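Oxidase/hydroxylase (Streptomyces hygroscopicus subsp. hygroscopicus, PDB 4XCB) probably acts as a metal- and 2-oxoglutarate-dependent oxygenase of the PhyH family, and binds hygromycin B together with nickel and 2-oxoglutarate in its double-stranded beta-helix. Local coordinates at residues R36-L39 and E40-D43; A60-P63 and V64-R67; R171-E175 and R176-T180. All coordinates share one frame; numbering follows the deposited sequence.

Interaction 1. Residues R36-L39 and E40-D43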
ATOM      1  N   ARG A  36      38.797  15.611  -6.356  1.00 16.55           N
ATOM      2  CA  ARG A  36      39.109  16.019  -7.723  1.00 18.08           C
ATOM      3  C   ARG A  36      40.504  15.575  -8.142  1.00 18.93           C
ATOM      4  O   ARG A  36      40.690  15.037  -9.229  1.00 21.50           O
ATOM      5  CB  ARG A  36      39.014  17.529  -7.871  1.00 17.73           C
ATOM      6  CG  ARG A  36      37.638  18.098  -7.727  1.00 19.99           C
ATOM      7  CD  ARG A  36      37.772  19.609  -7.752  1.00 23.86           C
ATOM      8  NE  ARG A  36      36.506  20.293  -7.895  1.00 20.93           N
ATOM      9  CZ  ARG A  36      36.295  21.524  -7.441  1.00 24.94           C
ATOM     10  NH1 ARG A  36      37.272  22.157  -6.806  1.00 26.21           N
ATOM     11  NH2 ARG A  36      35.117  22.118  -7.605  1.00 29.69           N
ATOM     12  N   SER A  37      41.483  15.820  -7.274  1.00 19.99           N
ATOM     13  CA  SER A  37      42.860  15.416  -7.546  1.00 20.47           C
ATOM     14  C   SER A  37      42.964  13.931  -7.824  1.00 21.09           C
ATOM     15  O   SER A  37      43.634  13.513  -8.768  1.00 21.22           O
ATOM     16  CB  SER A  37      43.776  15.768  -6.375  1.00 20.37           C
ATOM     17  OG  SER A  37      45.013  15.064  -6.482  1.00 24.91           O
ATOM     18  N   GLU A  38      42.303  13.131  -6.991  1.00 18.70           N
ATOM     19  CA  GLU A  38      42.346  11.685  -7.143  1.00 19.78           C
ATOM     20  C   GLU A  38      41.735  11.249  -8.481  1.00 20.25           C
ATOM     21  O   GLU A  38      42.328  10.447  -9.197  1.00 23.83           O
ATOM     22  CB  GLU A  38      41.636  11.001  -5.975  1.00 20.06           C
ATOM     23  CG  GLU A  38      41.772   9.479  -5.980  1.00 22.07           C
ATOM     24  CD  GLU A  38      43.094   8.974  -5.401  1.00 25.74           C
ATOM     25  OE1 GLU A  38      44.072   9.740  -5.336  1.00 28.72           O
ATOM     26  OE2 GLU A  38      43.149   7.795  -5.001  1.00 32.09           O
ATOM     27  N   LEU A  39      40.576  11.802  -8.843  1.00 19.78           N
ATOM     28  CA  LEU A  39      39.951  11.428 -10.111  1.00 16.40           C
ATOM     29  C   LEU A  39      40.861  11.726 -11.296  1.00 18.36           C
ATOM     30  O   LEU A  39      40.931  10.951 -12.246  1.00 20.54           O
ATOM     31  CB  LEU A  39      38.619  12.142 -10.291  1.00 16.05           C
ATOM     32  CG  LEU A  39      37.469  11.670  -9.404  1.00 15.40           C
ATOM     33  CD1 LEU A  39      36.326  12.643  -9.548  1.00 14.91           C
ATOM     34  CD2 LEU A  39      37.007  10.268  -9.768  1.00 16.38           C
ATOM     35  N   GLU A  40      41.575  12.844 -11.232  1.00 21.09           N
ATOM     36  CA  GLU A  40      42.489  13.205 -12.312  1.00 21.61           C
ATOM     37  C   GLU A  40      43.581  12.160 -12.507  1.00 25.68           C
ATOM     38  O   GLU A  40      44.116  12.016 -13.605  1.00 25.78           O
ATOM     39  CB  GLU A  40      43.112  14.574 -12.045  1.00 23.99           C
ATOM     40  CG  GLU A  40      42.094  15.702 -12.017  1.00 31.73           C
ATOM     41  CD  GLU A  40      42.735  17.076 -11.944  1.00 41.10           C
ATOM     42  OE1 GLU A  40      43.958  17.179 -12.183  1.00 45.65           O
ATOM     43  OE2 GLU A  40      42.014  18.056 -11.648  1.00 43.20           O
ATOM     44  N   ARG A  41      43.899  11.431 -11.440  1.00 22.24           N
ATOM     45  CA  ARG A  41      44.906  10.379 -11.485  1.00 24.87           C
ATOM     46  C   ARG A  41      44.329   8.983 -11.738  1.00 25.92           C
ATOM     47  O   ARG A  41      45.027   7.982 -11.582  1.00 30.51           O
ATOM     48  CB  ARG A  41      45.702  10.372 -10.177  1.00 25.28           C
ATOM     49  CG  ARG A  41      46.738  11.479 -10.073  1.00 27.70           C
ATOM     50  CD  ARG A  41      47.476  11.434  -8.741  1.00 23.30           C
ATOM     51  NE  ARG A  41      46.755  12.129  -7.680  1.00 25.14           N
ATOM     52  CZ  ARG A  41      46.084  11.514  -6.714  1.00 20.94           C
ATOM     53  NH1 ARG A  41      46.037  10.190  -6.675  1.00 24.53           N
ATOM     54  NH2 ARG A  41      45.460  12.221  -5.787  1.00 23.90           N
ATOM     55  N   LEU A  42      43.057   8.907 -12.119  1.00 21.97           N
ATOM     56  CA  LEU A  42      42.437   7.616 -12.398  1.00 25.30           C
ATOM     57  C   LEU A  42      41.973   7.539 -13.842  1.00 25.79           C
ATOM     58  O   LEU A  42      41.758   8.562 -14.489  1.00 24.38           O
ATOM     59  CB  LEU A  42      41.255   7.367 -11.462  1.00 22.75           C
ATOM     60  CG  LEU A  42      41.560   7.255  -9.969  1.00 23.84           C
ATOM     61  CD1 LEU A  42      40.250   7.297  -9.181  1.00 22.47           C
ATOM     62  CD2 LEU A  42      42.329   5.995  -9.665  1.00 24.94           C
ATOM     63  N   ASP A  43      41.815   6.319 -14.339  1.00 26.98           N
ATOM     64  CA  ASP A  43      41.404   6.097 -15.720  1.00 27.66           C
ATOM     65  C   ASP A  43      39.890   6.086 -15.863  1.00 25.98           C
ATOM     66  O   ASP A  43      39.175   5.676 -14.945  1.00 22.17           O
ATOM     67  CB  ASP A  43      41.968   4.777 -16.241  1.00 31.10           C
ATOM     68  CG  ASP A  43      43.476   4.789 -16.348  1.00 33.22           C
ATOM     69  OD1 ASP A  43      44.031   5.863 -16.672  1.00 40.09           O
ATOM     70  OD2 ASP A  43      44.100   3.729 -16.113  1.00 40.90           O
TER
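Glu38 and Arg41 meet in a salt bridge where helix 29-40 gives way to the loop that leads on to strand 52-55, a local helix-end contact on the outside of the double-stranded beta-helix fold. The Arg41 chain turns about its CG-CD bond (chi3 -85°) and folds back over the last turn, which lays one face of its guanidinium over Glu38 CA. The Glu38 and Arg41 side chains cross at about a right angle, and the carboxylate plane stands steeply against the guanidinium, so the two groups do not form a flat paired bridge. Instead OE1 of Glu38 alone faces NH1 and NH2; its 2.4 Å to Arg41 NH1 is too short to be taken literally, and its bond from NH2 is weak. A straighter bond runs from Arg41 NH2 to Ser37 OG (3.0 Å, 156° at the hydrogen). This is the outer side, where Glu40 and Arg41 are exposed.

The inner side is tighter. Glu38 and Leu39 are buried, and Leu42 directs its side chain toward the last helical turn, with CG 3.4 Å from Glu38 O and CD1 4.4 Å from Leu39 CD2. Phe65 of helix 63-69 touches Glu38, Leu39 and Leu42, and Leu39 also reaches Leu221 and Thr223 of strand 220-229. Glu38 sends one oxygen to Arg41 and the other, OE2, to a hydrogen bond with Ser62 OG, because its chain leaves opposite the backbone N (chi1 -174°) and turns at chi2. Replacing Glu38 by an alanine is likely to leave the Arg41 guanidinium without its carboxylate mate and Ser62 OG without this partner. The backbone closes the helix end with Leu42 N bonded to Leu39 O at 3.0 Å.

Interaction 2. Residues A60-P63 and V64-R67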
ATOM      1  N   ALA A  60      37.193   0.260  -5.817  1.00 19.56           N
ATOM      2  CA  ALA A  60      38.239  -0.687  -6.195  1.00 19.43           C
ATOM      3  C   ALA A  60      39.480   0.042  -6.696  1.00 20.32           C
ATOM      4  O   ALA A  60      40.615  -0.420  -6.514  1.00 20.84           O
ATOM      5  CB  ALA A  60      37.728  -1.648  -7.270  1.00 20.81           C
ATOM      6  N   ALA A  61      39.251   1.195  -7.315  1.00 21.05           N
ATOM      7  CA  ALA A  61      40.296   1.930  -8.014  1.00 18.86           C
ATOM      8  C   ALA A  61      41.205   2.735  -7.083  1.00 21.13           C
ATOM      9  O   ALA A  61      42.355   3.020  -7.421  1.00 23.73           O
ATOM     10  CB  ALA A  61      39.667   2.850  -9.050  1.00 23.52           C
ATOM     11  N   SER A  62      40.696   3.104  -5.913  1.00 21.83           N
ATOM     12  CA  SER A  62      41.417   4.040  -5.066  1.00 20.21           C
ATOM     13  C   SER A  62      40.924   4.009  -3.628  1.00 18.46           C
ATOM     14  O   SER A  62      39.725   4.088  -3.384  1.00 21.81           O
ATOM     15  CB  SER A  62      41.289   5.453  -5.641  1.00 25.35           C
ATOM     16  OG  SER A  62      40.822   6.362  -4.662  1.00 23.48           O
ATOM     17  N   PRO A  63      41.852   3.897  -2.666  1.00 19.13           N
ATOM     18  CA  PRO A  63      41.476   3.858  -1.250  1.00 19.66           C
ATOM     19  C   PRO A  63      40.751   5.107  -0.787  1.00 15.51           C
ATOM     20  O   PRO A  63      40.009   5.035   0.195  1.00 16.95           O
ATOM     21  CB  PRO A  63      42.823   3.733  -0.536  1.00 19.29           C
ATOM     22  CG  PRO A  63      43.682   3.048  -1.513  1.00 21.11           C
ATOM     23  CD  PRO A  63      43.286   3.614  -2.848  1.00 21.73           C
ATOM     24  N   VAL A  64      40.990   6.241  -1.447  1.00 18.92           N
ATOM     25  CA  VAL A  64      40.277   7.464  -1.118  1.00 17.01           C
ATOM     26  C   VAL A  64      38.785   7.287  -1.321  1.00 16.07           C
ATOM     27  O   VAL A  64      37.984   7.670  -0.466  1.00 15.52           O
ATOM     28  CB  VAL A  64      40.766   8.651  -1.972  1.00 16.53           C
ATOM     29  CG1 VAL A  64      39.778   9.811  -1.915  1.00 17.89           C
ATOM     30  CG2 VAL A  64      42.143   9.079  -1.508  1.00 19.78           C
ATOM     31  N   PHE A  65      38.411   6.698  -2.448  1.00 15.43           N
ATOM     32  CA  PHE A  65      37.001   6.526  -2.723  1.00 17.30           C
ATOM     33  C   PHE A  65      36.428   5.299  -2.029  1.00 16.05           C
ATOM     34  O   PHE A  65      35.229   5.261  -1.753  1.00 16.68           O
ATOM     35  CB  PHE A  65      36.767   6.505  -4.225  1.00 15.93           C
ATOM     36  CG  PHE A  65      36.957   7.853  -4.849  1.00 13.29           C
ATOM     37  CD1 PHE A  65      36.149   8.915  -4.459  1.00 15.84           C
ATOM     38  CD2 PHE A  65      37.950   8.084  -5.789  1.00 14.50           C
ATOM     39  CE1 PHE A  65      36.324  10.169  -5.002  1.00 18.88           C
ATOM     40  CE2 PHE A  65      38.120   9.348  -6.343  1.00 13.66           C
ATOM     41  CZ  PHE A  65      37.315  10.386  -5.943  1.00 16.38           C
ATOM     42  N   ALA A  66      37.279   4.331  -1.702  1.00 17.18           N
ATOM     43  CA  ALA A  66      36.857   3.256  -0.810  1.00 18.76           C
ATOM     44  C   ALA A  66      36.415   3.825   0.536  1.00 15.89           C
ATOM     45  O   ALA A  66      35.410   3.397   1.102  1.00 18.53           O
ATOM     46  CB  ALA A  66      37.977   2.233  -0.611  1.00 14.30           C
ATOM     47  N   ARG A  67      37.164   4.805   1.041  1.00 16.56           N
ATOM     48  CA  ARG A  67      36.842   5.416   2.325  1.00 16.38           C
ATOM     49  C   ARG A  67      35.624   6.321   2.210  1.00 16.38           C
ATOM     50  O   ARG A  67      34.789   6.362   3.120  1.00 16.91           O
ATOM     51  CB  ARG A  67      38.041   6.195   2.872  1.00 18.99           C
ATOM     52  CG  ARG A  67      39.174   5.264   3.331  1.00 21.77           C
ATOM     53  CD  ARG A  67      40.233   6.002   4.122  1.00 24.49           C
ATOM     54  NE  ARG A  67      41.033   6.858   3.262  1.00 23.04           N
ATOM     55  CZ  ARG A  67      42.112   6.439   2.607  1.00 23.88           C
ATOM     56  NH1 ARG A  67      42.518   5.180   2.726  1.00 26.98           N
ATOM     57  NH2 ARG A  67      42.783   7.279   1.836  1.00 25.16           N
TER
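Ser62 and Phe65 are joined by a side-chain to backbone hydrogen bond: Phe65 N points at Ser62 OG across 3.3 Å, and the angle of 161° at the hydrogen shows a well-aligned though rather long bond. The hydroxyl is buried and also bonded to OE2 of Glu38, so one oxygen joins the start of helix 63-69 to helix 29-40. The Ser62 chi1 of 127° is far from a staggered value, a strained setting that nevertheless brings OG to the amide.

Among backbone bonds, Ser62 O accepts from Ala66 N at 3.0 Å, and more weakly from Phe65 N. One residue on, Pro63 O receives Arg67 N, also at 3.0 Å. Together these place Ser62 as the N-cap of helix 63-69: its side chain takes up an amide of the first turn that has no preceding helical carbonyl, while its own carbonyl starts the regular i to i+4 series. Pro63 fits the first helical position, since its ring nitrogen has no hydrogen to donate.

Side-chain packing differs between the two sides of the turn. On the exposed side Arg67 bends at chi3 (-72°) and brings its guanidinium back over the first turn, so that Pro63 O lies over the centre of one face, 3.4 Å above its plane. The same fold brings NH1 within 3.6 Å of Pro63 CB. On the buried side, Ser62 OG approaches the Phe65 ring obliquely, 3.5 Å from CD2, and lies equally near Val64 CB. Val64 also packs on Phe35 and Glu38 of helix 29-40.

Interaction 3. Residues R171-E175 and R176-T180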
ATOM      1  N   ARG A 171       6.155   4.951 -22.127  1.00 18.73           N
ATOM      2  CA  ARG A 171       5.705   4.074 -23.209  1.00 22.01           C
ATOM      3  C   ARG A 171       4.699   4.794 -24.116  1.00 21.85           C
ATOM      4  O   ARG A 171       4.803   4.718 -25.337  1.00 23.04           O
ATOM      5  CB  ARG A 171       5.102   2.779 -22.646  1.00 21.28           C
ATOM      6  CG  ARG A 171       4.806   1.693 -23.678  1.00 23.32           C
ATOM      7  CD  ARG A 171       6.078   1.107 -24.280  1.00 27.91           C
ATOM      8  NE  ARG A 171       6.908   0.393 -23.305  1.00 24.28           N
ATOM      9  CZ  ARG A 171       6.872  -0.921 -23.104  1.00 24.94           C
ATOM     10  NH1 ARG A 171       6.042  -1.681 -23.803  1.00 27.12           N
ATOM     11  NH2 ARG A 171       7.674  -1.480 -22.203  1.00 19.97           N
ATOM     12  N   GLU A 172       3.744   5.501 -23.515  1.00 24.50           N
ATOM     13  CA  GLU A 172       2.714   6.192 -24.289  1.00 28.37           C
ATOM     14  C   GLU A 172       3.329   7.294 -25.138  1.00 31.60           C
ATOM     15  O   GLU A 172       2.937   7.482 -26.287  1.00 34.66           O
ATOM     16  CB  GLU A 172       1.622   6.764 -23.373  1.00 32.64           C
ATOM     17  CG  GLU A 172       2.120   7.583 -22.190  1.00 36.28           C
ATOM     18  CD  GLU A 172       2.074   9.093 -22.408  1.00 39.72           C
ATOM     19  OE1 GLU A 172       2.623   9.819 -21.547  1.00 31.61           O
ATOM     20  OE2 GLU A 172       1.492   9.556 -23.422  1.00 39.10           O
ATOM     21  N   ARG A 173       4.302   8.007 -24.574  1.00 27.17           N
ATOM     22  CA  ARG A 173       5.000   9.057 -25.312  1.00 28.72           C
ATOM     23  C   ARG A 173       5.667   8.482 -26.550  1.00 29.38           C
ATOM     24  O   ARG A 173       5.610   9.067 -27.630  1.00 29.76           O
ATOM     25  CB  ARG A 173       6.044   9.750 -24.432  1.00 25.59           C
ATOM     26  CG  ARG A 173       5.458  10.552 -23.292  1.00 24.52           C
ATOM     27  CD  ARG A 173       6.469  11.567 -22.762  1.00 25.46           C
ATOM     28  NE  ARG A 173       6.830  12.566 -23.768  1.00 32.65           N
ATOM     29  CZ  ARG A 173       6.087  13.624 -24.080  1.00 30.01           C
ATOM     30  NH1 ARG A 173       4.923  13.831 -23.474  1.00 25.55           N
ATOM     31  NH2 ARG A 173       6.503  14.476 -25.008  1.00 30.01           N
ATOM     32  N   ALA A 174       6.291   7.323 -26.382  1.00 27.22           N
ATOM     33  CA  ALA A 174       6.937   6.640 -27.490  1.00 28.68           C
ATOM     34  C   ALA A 174       5.912   6.234 -28.549  1.00 33.95           C
ATOM     35  O   ALA A 174       6.131   6.426 -29.746  1.00 32.91           O
ATOM     36  CB  ALA A 174       7.694   5.433 -26.990  1.00 26.99           C
ATOM     37  N   GLU A 175       4.789   5.682 -28.103  1.00 32.01           N
ATOM     38  CA  GLU A 175       3.725   5.275 -29.021  1.00 35.99           C
ATOM     39  C   GLU A 175       3.149   6.462 -29.787  1.00 35.24           C
ATOM     40  O   GLU A 175       2.718   6.328 -30.931  1.00 36.33           O
ATOM     41  CB  GLU A 175       2.609   4.561 -28.262  1.00 34.95           C
ATOM     42  CG  GLU A 175       3.022   3.220 -27.691  1.00 31.18           C
ATOM     43  CD  GLU A 175       1.941   2.597 -26.831  1.00 31.49           C
ATOM     44  OE1 GLU A 175       0.902   3.258 -26.612  1.00 38.65           O
ATOM     45  OE2 GLU A 175       2.133   1.447 -26.376  1.00 36.56           O
ATOM     46  N   ARG A 176       3.134   7.626 -29.151  1.00 33.76           N
ATOM     47  CA  ARG A 176       2.616   8.814 -29.802  1.00 33.70           C
ATOM     48  C   ARG A 176       3.711   9.487 -30.622  1.00 36.83           C
ATOM     49  O   ARG A 176       3.534  10.600 -31.117  1.00 39.73           O
ATOM     50  CB  ARG A 176       2.022   9.775 -28.775  1.00 38.25           C
ATOM     51  CG  ARG A 176       0.516   9.616 -28.618  1.00 40.87           C
ATOM     52  CD  ARG A 176      -0.033  10.507 -27.525  1.00 44.05           C
ATOM     53  NE  ARG A 176       0.040   9.865 -26.217  1.00 47.93           N
ATOM     54  CZ  ARG A 176      -0.965   9.196 -25.655  1.00 52.17           C
ATOM     55  NH1 ARG A 176      -2.129   9.086 -26.288  1.00 49.46           N
ATOM     56  NH2 ARG A 176      -0.810   8.639 -24.459  1.00 46.47           N
ATOM     57  N   GLY A 177       4.838   8.792 -30.763  1.00 36.13           N
ATOM     58  CA  GLY A 177       5.930   9.227 -31.616  1.00 41.16           C
ATOM     59  C   GLY A 177       6.663  10.454 -31.110  1.00 40.91           C
ATOM     60  O   GLY A 177       7.155  11.258 -31.901  1.00 43.02           O
ATOM     61  N   GLU A 178       6.738  10.597 -29.789  1.00 41.62           N
ATOM     62  CA  GLU A 178       7.376  11.755 -29.171  1.00 39.42           C
ATOM     63  C   GLU A 178       8.835  11.467 -28.835  1.00 37.70           C
ATOM     64  O   GLU A 178       9.199  11.412 -27.662  1.00 40.24           O
ATOM     65  CB  GLU A 178       6.625  12.168 -27.901  1.00 35.42           C
ATOM     66  CG  GLU A 178       5.166  12.547 -28.110  1.00 39.57           C
ATOM     67  CD  GLU A 178       5.001  13.874 -28.816  1.00 45.07           C
ATOM     68  OE1 GLU A 178       5.775  14.811 -28.514  1.00 48.84           O
ATOM     69  OE2 GLU A 178       4.102  13.980 -29.679  1.00 50.37           O
ATOM     70  N   ASN A 179       9.670  11.294 -29.858  1.00 38.08           N
ATOM     71  CA  ASN A 179      11.057  10.876 -29.642  1.00 34.92           C
ATOM     72  C   ASN A 179      12.024  12.007 -29.280  1.00 27.29           C
ATOM     73  O   ASN A 179      13.213  11.927 -29.572  1.00 32.28           O
ATOM     74  CB  ASN A 179      11.580  10.132 -30.875  1.00 34.64           C
ATOM     75  CG  ASN A 179      11.322  10.882 -32.168  1.00 43.01           C
ATOM     76  OD1 ASN A 179      11.100  12.093 -32.167  1.00 39.67           O
ATOM     77  ND2 ASN A 179      11.350  10.158 -33.285  1.00 41.83           N
ATOM     78  N   THR A 180      11.509  13.048 -28.638  1.00 35.98           N
ATOM     79  CA  THR A 180      12.343  14.111 -28.090  1.00 32.53           C
ATOM     80  C   THR A 180      12.334  14.026 -26.565  1.00 29.79           C
ATOM     81  O   THR A 180      11.274  14.112 -25.947  1.00 33.43           O
ATOM     82  CB  THR A 180      11.857  15.504 -28.541  1.00 36.60           C
ATOM     83  OG1 THR A 180      12.244  15.726 -29.903  1.00 40.53           O
ATOM     84  CG2 THR A 180      12.452  16.597 -27.667  1.00 32.47           C
TER
HETATM   85  O   HOH W   1       8.939  12.272 -25.105  1.00 28.34           O
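Arg176, just past the helix, folds back over the last turn to the carboxylate of Glu172, whose OE2 takes the contact at the edge of the guanidinium. Arg176 NH2 donates across 2.7 Å, meeting OE2 on its anti side, and OE2 lies close to the guanidinium plane. Arg176 NE adds a weak bond to the same oxygen, so one carboxylate oxygen meets two donors. The carboxylate is turned 58° against the guanidinium, which rules out a coplanar two-oxygen pairing. The torsions account for the approach: Glu172 CG sits between the backbone N and carbonyl carbon (chi1 50°), and the chain bends at chi2, so the carboxylate stays beside its own turn, where Arg176 can reach it.

Arg173 and Glu178 meet differently. Glu178 CG lies over one face of the Arg173 guanidinium, and OE1 is 3.6 Å from NH2 but well out of the guanidinium plane, so the attraction is one of charge without an N-H aimed at the oxygen. Arg173 NE instead points in plane to a water, an unusually short 2.5 Å away. That water donates in turn to Glu178 O at 2.7 Å and to Thr180 O, tying the arginine to the loop backbone. Arg173 also packs on Leu182 and Phe187, while Arg176 touches Arg9 of the second subunit.

The backbone shows why the chain turns away here. Arg176 is the first residue to leave helical angles, and Gly177 has a positive phi of 69°. Glu178 N bonds to Arg173 O at 2.9 Å, and Gly177 N to Ala174 O, also at 2.9 Å. This nested pair of bonds, with Gly177 as the C-prime residue, is the Schellman motif, which here ends helix 170-175 at the protein surface.

Interactions 1 and 2 are partly buried neighbours, with centres 11 Å apart, and together they join helix 29-40 to helix 63-69. Interaction 3 is a surface contact, its centre about 40 Å from either and on the opposite side of the chain's centre from interaction 2. All three lie at helix ends, but at different ones: interaction 2 starts a helix, interactions 1 and 3 finish one. Apolar packing between side chains backs the polar bonds in 1, whereas 3 relies on charge pairs and a bridging water.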